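Local coordinates for protein polyphosphate kinase (Porphyromonas gingivalis, PDB 2O8R) that probably catalyses the reversible transfer of the terminal phosphate of ATP to a growing chain of inorganic polyphosphate, with magnesium as cofactor, at residues Ala504-Ser507 and Arg513-Met516. The protein carries 3 engineered substitutions. Residues are numbered along the deposited sequence; the frame is centred on the assembly and turned at random.
Sequences ARFS and RYNM. With SO4 (sulfate ion), chain E.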
ATOM      1  N   ALA A 504     -29.911   0.930  29.882  1.00 73.30           N
ATOM      2  CA  ALA A 504     -30.086   0.618  28.458  1.00 72.59           C
ATOM      3  C   ALA A 504     -31.280   1.357  27.830  1.00 66.56           C
ATOM      4  O   ALA A 504     -32.250   0.734  27.396  1.00 68.58           O
ATOM      5  CB  ALA A 504     -30.213  -0.882  28.265  1.00 66.73           C
ATOM      6  N   ARG A 505     -31.192   2.685  27.776  1.00 61.15           N
ATOM      7  CA  ARG A 505     -32.333   3.543  27.468  1.00 75.93           C
ATOM      8  C   ARG A 505     -31.906   4.747  26.649  1.00 71.03           C
ATOM      9  O   ARG A 505     -31.033   5.506  27.071  1.00 68.40           O
ATOM     10  CB  ARG A 505     -32.977   4.061  28.763  1.00 86.87           C
ATOM     11  CG  ARG A 505     -33.739   3.032  29.587  1.00 95.09           C
ATOM     12  CD  ARG A 505     -34.568   3.706  30.669  1.00 88.75           C
ATOM     13  NE  ARG A 505     -33.753   4.259  31.744  1.00 90.51           N
ATOM     14  CZ  ARG A 505     -33.547   3.660  32.914  1.00101.68           C
ATOM     15  NH1 ARG A 505     -34.099   2.478  33.166  1.00109.76           N
ATOM     16  NH2 ARG A 505     -32.793   4.246  33.835  1.00 93.97           N
ATOM     17  N   PHE A 506     -32.548   4.949  25.503  1.00 59.18           N
ATOM     18  CA  PHE A 506     -32.204   6.076  24.642  1.00 63.76           C
ATOM     19  C   PHE A 506     -33.417   6.975  24.367  1.00 63.33           C
ATOM     20  O   PHE A 506     -34.542   6.486  24.274  1.00 75.98           O
ATOM     21  CB  PHE A 506     -31.544   5.566  23.347  1.00 53.33           C
ATOM     22  CG  PHE A 506     -30.392   4.627  23.593  1.00 60.39           C
ATOM     23  CD1 PHE A 506     -29.102   5.116  23.738  1.00 73.39           C
ATOM     24  CD2 PHE A 506     -30.602   3.257  23.715  1.00 58.62           C
ATOM     25  CE1 PHE A 506     -28.041   4.256  23.986  1.00 67.06           C
ATOM     26  CE2 PHE A 506     -29.542   2.388  23.961  1.00 50.05           C
ATOM     27  CZ  PHE A 506     -28.266   2.887  24.098  1.00 51.00           C
ATOM     28  N   SER A 507     -33.185   8.284  24.250  1.00 68.04           N
ATOM     29  CA  SER A 507     -34.264   9.267  24.043  1.00 69.09           C
ATOM     30  C   SER A 507     -34.826   9.267  22.630  1.00 66.12           C
ATOM     31  O   SER A 507     -36.038   9.293  22.438  1.00 77.72           O
ATOM     32  CB  SER A 507     -33.801  10.692  24.371  1.00 54.44           C
ATOM     33  OG  SER A 507     -33.196  10.766  25.644  1.00 83.74           O
ATOM     34  N   ARG A 513     -30.482  -4.606  19.117  1.00 70.10           N
ATOM     35  CA  ARG A 513     -30.391  -5.422  20.336  1.00 77.15           C
ATOM     36  C   ARG A 513     -30.792  -4.606  21.570  1.00 69.17           C
ATOM     37  O   ARG A 513     -30.548  -5.005  22.705  1.00 71.61           O
ATOM     38  CB  ARG A 513     -28.989  -6.036  20.511  1.00 75.64           C
ATOM     39  CG  ARG A 513     -28.449  -6.760  19.281  1.00 80.63           C
ATOM     40  CD  ARG A 513     -27.013  -7.222  19.481  1.00 95.08           C
ATOM     41  NE  ARG A 513     -26.953  -8.516  20.162  1.00124.48           N
ATOM     42  CZ  ARG A 513     -26.692  -8.683  21.459  1.00130.72           C
ATOM     43  NH1 ARG A 513     -26.449  -7.636  22.242  1.00133.10           N
ATOM     44  NH2 ARG A 513     -26.668  -9.905  21.977  1.00122.13           N
ATOM     45  N   TYR A 514     -31.409  -3.455  21.329  1.00 65.90           N
ATOM     46  CA  TYR A 514     -31.956  -2.629  22.391  1.00 60.41           C
ATOM     47  C   TYR A 514     -33.376  -2.194  22.048  1.00 63.68           C
ATOM     48  O   TYR A 514     -34.318  -2.939  22.295  1.00 81.86           O
ATOM     49  CB  TYR A 514     -31.056  -1.431  22.667  1.00 57.44           C
ATOM     50  CG  TYR A 514     -29.770  -1.807  23.352  1.00 60.77           C
ATOM     51  CD1 TYR A 514     -29.735  -2.044  24.726  1.00 61.35           C
ATOM     52  CD2 TYR A 514     -28.587  -1.937  22.629  1.00 64.72           C
ATOM     53  CE1 TYR A 514     -28.552  -2.410  25.366  1.00 48.84           C
ATOM     54  CE2 TYR A 514     -27.395  -2.285  23.255  1.00 49.13           C
ATOM     55  CZ  TYR A 514     -27.385  -2.519  24.623  1.00 47.44           C
ATOM     56  OH  TYR A 514     -26.209  -2.852  25.250  1.00 66.58           O
ATOM     57  N   ASN A 515     -33.537  -1.015  21.459  1.00 51.44           N
ATOM     58  CA  ASN A 515     -34.876  -0.511  21.159  1.00 56.56           C
ATOM     59  C   ASN A 515     -35.295  -0.586  19.697  1.00 56.11           C
ATOM     60  O   ASN A 515     -36.438  -0.273  19.372  1.00 69.16           O
ATOM     61  CB  ASN A 515     -35.018   0.931  21.644  1.00 56.66           C
ATOM     62  CG  ASN A 515     -33.935   1.832  21.103  1.00 46.64           C
ATOM     63  OD1 ASN A 515     -33.071   1.397  20.347  1.00 74.45           O
ATOM     64  ND2 ASN A 515     -33.972   3.093  21.488  1.00 53.03           N
HETATM   65  N   MSE A 516     -34.385  -1.000  18.820  1.00 62.04           N
HETATM   66  CA  MSE A 516     -34.626  -0.871  17.381  1.00 68.65           C
HETATM   67  C   MSE A 516     -35.703  -1.783  16.785  1.00 65.97           C
HETATM   68  O   MSE A 516     -36.481  -1.352  15.927  1.00 70.01           O
HETATM   69  CB  MSE A 516     -33.338  -1.006  16.591  1.00 57.59           C
HETATM   70  CG  MSE A 516     -33.511  -0.546  15.147  1.00 79.86           C
HETATM   71 SE   MSE A 516     -31.928  -0.798  14.045  1.00 89.21          SE
HETATM   72  CE  MSE A 516     -31.930  -2.743  13.888  1.00 76.66           C
TER
HETATM   73  S   SO4 E 706     -33.195   7.756  31.332  1.00123.97           S
HETATM   74  O1  SO4 E 706     -32.460   8.973  31.683  1.00101.65           O
HETATM   75  O2  SO4 E 706     -32.897   7.344  29.957  1.00119.24           O
HETATM   76  O3  SO4 E 706     -32.802   6.693  32.255  1.00117.14           O
HETATM   77  O4  SO4 E 706     -34.629   8.015  31.447  1.00127.16           O
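Phe506 and Tyr514 form a T-shaped aromatic pair between the loops before and after the short strand 510-511, an outermost strand, within this chain, of the mixed sheet of the second phospholipase D-like C-terminal domain of this PPK1 enzyme. The phenylalanine turns its edge to the tyrosine face, with ring planes 77° apart and centroids separated by 6.0 Å. Phe506 CE2 leads, 4.2 Å from Tyr514 CG. Nearer the base of the same ring edge, Asn515 ND2 lies 3.9 Å from Phe506 CB and 4.0 Å from Phe506 CD2; the two side chains cross at about a right angle, with amide and ring planes 48° apart. With CG set between the backbone N and carbonyl carbon (chi1 54°), Asn515 directs its amide back to the intervening chain, where OD1 accepts from Val511 N and ND2 donates to Leu509 O, fixing the amide's rotation. Helix 484-497 lies against the pair, Asp489 and Arg492 touching Phe506 and Ile496 touching Tyr514. At the exposed rim, Ala504 CB packs closely on the tyrosine ring, 3.7 Å from Tyr514 CE1. On the solvent side, Arg505 points away from 513-516 and holds a sulfate, probably from the crystallisation liquor: Arg505 NE and NH2 both donate to its O3, at 2.7 and 2.9 Å.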